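Local coordinates for protein sulfatase (Bacteroides fragilis CAG:558, PDB 6USS) that probably hydrolyses aryl sulfate esters as a calcium-dependent sulfatase of a gut bacterium, here carrying an engineered change at the catalytic position, at residues Leu221-Gly226 with Ala239-Asn244; Asp228-Glu233 with Ala289-Gly294. The protein carries 1 engineered substitution. All coordinates share one frame; numbering follows the deposited sequence.

How the contacts relate
Both contacts involve helix 231-247 of the sulfatase fold, and they illustrate how chemistry follows depth. Contact 1 lies toward the surface, with exposed lysines beside a buried tyrosine, where the loop 221-226 lies against the helix's third turn; all three gather around a glutamate of the helix. Contact 2 is buried, joining the start of the same helix to helix 283-308 through an aromatic-aliphatic pair, a close glycine, a water bridging a serine to a helix carbonyl, and a second, weaker water link, nearer the calcium. Their centres lie 15 Å apart, and they meet directly: Tyr-224 CD1 is 3.8 Å from Thr-229 CG2, and Leu-221 CD1 is 3.8 Å from Val-231 CG2.

Contact 1 of 2, residues Leu221-Gly226 with Ala239-Asn244; sequences LDKYWG and AIKALN
Lys-223 and Tyr-224 meet Lys-241 where a short 3-10 turn folds back beside the helix that follows it, at the outer edge of the alkaline-phosphatase-like sulfatase fold. The contact is small, burying 80 Å² in all, and illustrates how a surface loop can be tied to a helix through a shared anion.

The polar ends come first. Lys-241 runs out extended beyond CG, whereas Lys-223 bends at its last two torsions (chi3 141°, chi4 -82°), and the two chains approach tip to tip. Their NZ atoms are 3.9 Å apart, and Lys-241 NZ abuts the last methylene of its partner, 3.1 Å from Lys-223 CE. This gathering of charge is explained by Glu-238, one helical turn before Lys-241: its OE2 forms a salt bridge with Lys-241 NZ and a hydrogen bond with Tyr-224 OH, with Lys-223 NZ adding a long, weak ion pair. Tyr-224 OH lies 3.8 Å from Lys-241 NZ, its chain coming from the opposite direction. The carboxylate would be expected to stay ionised among these partners.

Apolar contacts surround the tyrosine. Lys-223 CG rests 3.7 Å above one face of its ring, displaced toward the rim, and beyond the two segments Ala-234 and Leu-237 of the helix touch its side chain.

Backbone bonds shape the turn. Tyr-224 N binds Leu-221 O at 3.0 Å, and the same carbonyl oxygen lies in the plane of the Tyr-224 ring, at its edge. One residue on, Trp-225 N binds Asp-222 O at 3.1 Å, and Asp-222 CA stands 3.5 Å off one face of the Trp-225 indole, displaced toward the rim.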
loop_
_atom_site.group_PDB
_atom_site.type_symbol
_atom_site.label_atom_id
_atom_site.label_comp_id
_atom_site.label_asym_id
_atom_site.label_seq_id
_atom_site.Cartn_x
_atom_site.Cartn_y
_atom_site.Cartn_z
ATOM N N LEU A 221 13.505 3.895 9.782
ATOM C CA LEU A 221 13.857 3.816 11.199
ATOM C C LEU A 221 14.566 5.088 11.651
ATOM O O LEU A 221 15.478 5.045 12.493
ATOM C CB LEU A 221 14.721 2.587 11.474
ATOM C CG LEU A 221 14.085 1.257 11.066
ATOM C CD1 LEU A 221 15.106 0.138 11.157
ATOM C CD2 LEU A 221 12.838 0.950 11.921
ATOM N N ASP A 222 14.148 6.227 11.091
ATOM C CA ASP A 222 14.873 7.474 11.292
ATOM C C ASP A 222 14.903 7.872 12.767
ATOM O O ASP A 222 15.915 8.393 13.252
ATOM C CB ASP A 222 14.258 8.582 10.427
ATOM C CG ASP A 222 14.441 8.348 8.896
ATOM O OD1 ASP A 222 14.587 7.190 8.427
ATOM O OD2 ASP A 222 14.423 9.351 8.149
ATOM N N LYS A 223 13.826 7.604 13.515
ATOM C CA LYS A 223 13.807 8.015 14.917
ATOM C C LYS A 223 14.764 7.209 15.795
ATOM O O LYS A 223 14.962 7.580 16.958
ATOM C CB LYS A 223 12.386 7.932 15.491
ATOM C CG LYS A 223 11.830 6.504 15.647
ATOM C CD LYS A 223 10.542 6.487 16.500
ATOM C CE LYS A 223 9.488 5.489 15.971
ATOM N NZ LYS A 223 8.605 5.951 14.823
ATOM N N TYR A 224 15.355 6.123 15.298
ATOM C CA TYR A 224 16.334 5.377 16.079
ATOM C C TYR A 224 17.762 5.799 15.771
ATOM O O TYR A 224 18.693 5.278 16.397
ATOM C CB TYR A 224 16.180 3.867 15.845
ATOM C CG TYR A 224 14.814 3.340 16.213
ATOM C CD1 TYR A 224 14.522 2.973 17.518
ATOM C CD2 TYR A 224 13.809 3.215 15.256
ATOM C CE1 TYR A 224 13.267 2.497 17.866
ATOM C CE2 TYR A 224 12.554 2.737 15.596
ATOM C CZ TYR A 224 12.287 2.383 16.909
ATOM O OH TYR A 224 11.040 1.918 17.280
ATOM N N TRP A 225 17.952 6.734 14.832
ATOM C CA TRP A 225 19.295 7.128 14.425
ATOM C C TRP A 225 20.042 7.738 15.600
ATOM O O TRP A 225 19.469 8.475 16.406
ATOM C CB TRP A 225 19.250 8.136 13.277
ATOM C CG TRP A 225 18.797 7.592 11.970
ATOM C CD1 TRP A 225 18.352 6.328 11.715
ATOM C CD2 TRP A 225 18.719 8.303 10.726
ATOM N NE1 TRP A 225 18.009 6.204 10.388
ATOM C CE2 TRP A 225 18.224 7.403 9.761
ATOM C CE3 TRP A 225 19.022 9.612 10.336
ATOM C CZ2 TRP A 225 18.021 7.772 8.438
ATOM C CZ3 TRP A 225 18.823 9.975 9.028
ATOM C CH2 TRP A 225 18.329 9.061 8.093
ATOM N N GLY A 226 21.329 7.430 15.693
ATOM C CA GLY A 226 22.118 7.998 16.760
ATOM C C GLY A 226 21.766 7.517 18.147
ATOM O O GLY A 226 22.217 8.120 19.125
ATOM N N ALA A 239 7.394 -3.352 14.714
ATOM C CA ALA A 239 6.418 -4.417 14.518
ATOM C C ALA A 239 5.395 -4.429 15.648
ATOM O O ALA A 239 4.195 -4.640 15.416
ATOM C CB ALA A 239 7.116 -5.772 14.415
ATOM N N ILE A 240 5.841 -4.194 16.883
ATOM C CA ILE A 240 4.892 -4.209 17.983
ATOM C C ILE A 240 3.870 -3.085 17.817
ATOM O O ILE A 240 2.665 -3.300 18.011
ATOM C CB ILE A 240 5.633 -4.163 19.331
ATOM C CG1 ILE A 240 6.332 -5.517 19.559
ATOM C CG2 ILE A 240 4.665 -3.845 20.463
ATOM C CD1 ILE A 240 6.833 -5.753 20.974
ATOM N N LYS A 241 4.308 -1.886 17.394
ATOM C CA LYS A 241 3.314 -0.836 17.182
ATOM C C LYS A 241 2.422 -1.119 15.991
ATOM O O LYS A 241 1.260 -0.708 16.000
ATOM C CB LYS A 241 3.953 0.553 17.015
ATOM C CG LYS A 241 5.067 0.888 17.976
ATOM C CD LYS A 241 5.927 2.017 17.401
ATOM C CE LYS A 241 6.812 2.677 18.466
ATOM N NZ LYS A 241 7.748 3.652 17.807
ATOM N N ALA A 242 2.931 -1.792 14.965
ATOM C CA ALA A 242 2.042 -2.135 13.864
ATOM C C ALA A 242 0.959 -3.099 14.321
ATOM O O ALA A 242 -0.168 -3.061 13.803
ATOM C CB ALA A 242 2.825 -2.734 12.700
ATOM N N LEU A 243 1.284 -3.943 15.309
ATOM C CA LEU A 243 0.346 -4.914 15.857
ATOM C C LEU A 243 -0.662 -4.253 16.796
ATOM O O LEU A 243 -1.850 -4.609 16.789
ATOM C CB LEU A 243 1.116 -6.011 16.593
ATOM C CG LEU A 243 1.803 -7.073 15.742
ATOM C CD1 LEU A 243 2.499 -8.108 16.622
ATOM C CD2 LEU A 243 0.794 -7.748 14.834
ATOM N N ASN A 244 -0.213 -3.296 17.614
ATOM C CA ASN A 244 -1.166 -2.529 18.408
ATOM C C ASN A 244 -2.162 -1.803 17.505
ATOM O O ASN A 244 -3.374 -1.870 17.730
ATOM C CB ASN A 244 -0.418 -1.574 19.332
ATOM C CG ASN A 244 0.277 -2.310 20.482
ATOM O OD1 ASN A 244 -0.249 -3.295 21.012
ATOM N ND2 ASN A 244 1.467 -1.851 20.854
#

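Contact 2 of 2, residues Asp228-Glu233 with Ala289-Gly294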
loop_
_atom_site.group_PDB
_atom_site.type_symbol
_atom_site.label_atom_id
_atom_site.label_comp_id
_atom_site.label_asym_id
_atom_site.label_seq_id
_atom_site.Cartn_x
_atom_site.Cartn_y
_atom_site.Cartn_z
ATOM N N ASP A 228 21.548 3.748 20.600
ATOM C CA ASP A 228 22.148 2.418 20.612
ATOM C C ASP A 228 21.121 1.312 20.370
ATOM O O ASP A 228 21.289 0.192 20.876
ATOM C CB ASP A 228 22.919 2.178 21.918
ATOM C CG ASP A 228 22.010 2.081 23.149
ATOM O OD1 ASP A 228 20.794 2.401 23.051
ATOM O OD2 ASP A 228 22.519 1.671 24.222
ATOM N N THR A 229 20.057 1.592 19.614
ATOM C CA THR A 229 19.089 0.558 19.251
ATOM C C THR A 229 19.653 -0.276 18.093
ATOM O O THR A 229 19.777 0.217 16.965
ATOM C CB THR A 229 17.737 1.175 18.885
ATOM O OG1 THR A 229 17.283 2.038 19.938
ATOM C CG2 THR A 229 16.694 0.090 18.653
ATOM N N PHE A 230 20.027 -1.526 18.391
ATOM C CA PHE A 230 20.352 -2.527 17.376
ATOM C C PHE A 230 19.157 -2.739 16.437
ATOM O O PHE A 230 18.000 -2.700 16.865
ATOM C CB PHE A 230 20.730 -3.845 18.069
ATOM C CG PHE A 230 21.775 -4.650 17.339
ATOM C CD1 PHE A 230 23.090 -4.214 17.283
ATOM C CD2 PHE A 230 21.444 -5.841 16.713
ATOM C CE1 PHE A 230 24.057 -4.952 16.616
ATOM C CE2 PHE A 230 22.400 -6.572 16.047
ATOM C CZ PHE A 230 23.715 -6.127 16.001
ATOM N N VAL A 231 19.437 -2.975 15.144
ATOM C CA VAL A 231 18.372 -2.879 14.137
ATOM C C VAL A 231 17.294 -3.938 14.365
ATOM O O VAL A 231 16.100 -3.674 14.158
ATOM C CB VAL A 231 18.942 -2.939 12.703
ATOM C CG1 VAL A 231 19.407 -4.324 12.333
ATOM C CG2 VAL A 231 17.874 -2.475 11.715
ATOM N N SER A 232 17.690 -5.145 14.797
ATOM C CA SER A 232 16.714 -6.181 15.136
ATOM C C SER A 232 15.793 -5.741 16.257
ATOM O O SER A 232 14.637 -6.179 16.311
ATOM C CB SER A 232 17.432 -7.477 15.542
ATOM O OG SER A 232 18.525 -7.740 14.680
ATOM N N GLU A 233 16.300 -4.915 17.179
ATOM C CA GLU A 233 15.457 -4.350 18.228
ATOM C C GLU A 233 14.511 -3.306 17.648
ATOM O O GLU A 233 13.300 -3.323 17.928
ATOM C CB GLU A 233 16.328 -3.740 19.335
ATOM C CG GLU A 233 15.577 -3.207 20.570
ATOM C CD GLU A 233 14.699 -4.262 21.256
ATOM O OE1 GLU A 233 15.054 -5.465 21.253
ATOM O OE2 GLU A 233 13.636 -3.890 21.803
ATOM N N ALA A 289 27.002 -15.504 17.409
ATOM C CA ALA A 289 26.102 -15.943 18.475
ATOM C C ALA A 289 25.216 -14.807 18.965
ATOM O O ALA A 289 24.031 -15.015 19.264
ATOM C CB ALA A 289 26.912 -16.511 19.639
ATOM N N ALA A 290 25.775 -13.594 19.044
ATOM C CA ALA A 290 25.014 -12.451 19.519
ATOM C C ALA A 290 23.942 -12.037 18.510
ATOM O O ALA A 290 22.835 -11.646 18.904
ATOM C CB ALA A 290 25.962 -11.299 19.841
ATOM N N LEU A 291 24.237 -12.132 17.205
ATOM C CA LEU A 291 23.198 -11.900 16.200
ATOM C C LEU A 291 22.072 -12.913 16.343
ATOM O O LEU A 291 20.891 -12.559 16.265
ATOM C CB LEU A 291 23.779 -11.979 14.791
ATOM C CG LEU A 291 24.660 -10.824 14.342
ATOM C CD1 LEU A 291 24.812 -10.791 12.793
ATOM C CD2 LEU A 291 24.098 -9.529 14.891
ATOM N N ILE A 292 22.431 -14.182 16.564
ATOM C CA ILE A 292 21.444 -15.249 16.699
ATOM C C ILE A 292 20.543 -14.985 17.895
ATOM O O ILE A 292 19.326 -15.182 17.824
ATOM C CB ILE A 292 22.154 -16.614 16.801
ATOM C CG1 ILE A 292 22.668 -17.056 15.421
ATOM C CG2 ILE A 292 21.251 -17.660 17.425
ATOM C CD1 ILE A 292 23.723 -18.144 15.480
ATOM N N GLU A 293 21.115 -14.499 18.996
ATOM C CA GLU A 293 20.322 -14.333 20.205
ATOM C C GLU A 293 19.412 -13.118 20.120
ATOM O O GLU A 293 18.310 -13.137 20.674
ATOM C CB GLU A 293 21.226 -14.236 21.438
ATOM C CG GLU A 293 20.455 -14.535 22.736
ATOM C CD GLU A 293 21.218 -14.230 24.029
ATOM O OE1 GLU A 293 22.469 -14.183 24.015
ATOM O OE2 GLU A 293 20.543 -14.056 25.073
ATOM N N GLY A 294 19.847 -12.064 19.433
ATOM C CA GLY A 294 18.994 -10.898 19.277
ATOM C C GLY A 294 17.834 -11.166 18.338
ATOM O O GLY A 294 16.735 -10.639 18.530
HETATM O O HOH W 1 20.222 -9.579 15.725
HETATM O O HOH W 2 16.559 -7.941 19.360
#
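Phe-230 and Leu-291 make the apolar contact between the N-terminal end of helix 231-247, where Phe-230 is the N-cap residue, and the body of helix 283-308, a buried helix-helix junction in the sulfatase fold. The leucine comes to the rim of the ring: its CD2 methyl lies near the ring plane, 3.6 Å from both Phe-230 CZ and CE2, and the two side chains cross at about a right angle. Leu-291 CG sits beside its backbone N (chi1 -73°), and the branch ends nearer to the phenylalanine than its first bond would suggest. Tyr-198 meets the ring of Phe-230 with planes about 20° apart. The Leu-291 side chain is about 9 Å from those of the calcium ligands Asp-42 and Asp-43, near the metal site without joining it.

The backbones come closest a little further along: the CA atoms of Ser-232 and Gly-294 are 6.7 Å apart, the glycine presenting no side chain between the helices, and Ser-232 CB stands 4.4 Å from Gly-294 O.

Polar contact is made through water. One water lies 2.7 Å from Ser-232 OG and donates to Leu-291 O at 3.1 Å, so a buried hydroxyl and a helix carbonyl share a single bridge. A second lies 2.8 Å from Gly-294 O, to which it can donate; its link to Glu-233 OE1 is weak, and other acceptors compete for its protons. Firmer partners of Glu-233 are Lys-297 and Arg-271.

Helix 283-308 lies in the connection from strand 253-258 to strand 315-321, both parallel to strand 35-41 between them. Helix 231-247 runs in the same general sense; Ile-240 also packs on helix 283-308, while Ala-239 and Leu-243 pack on strand 253-258.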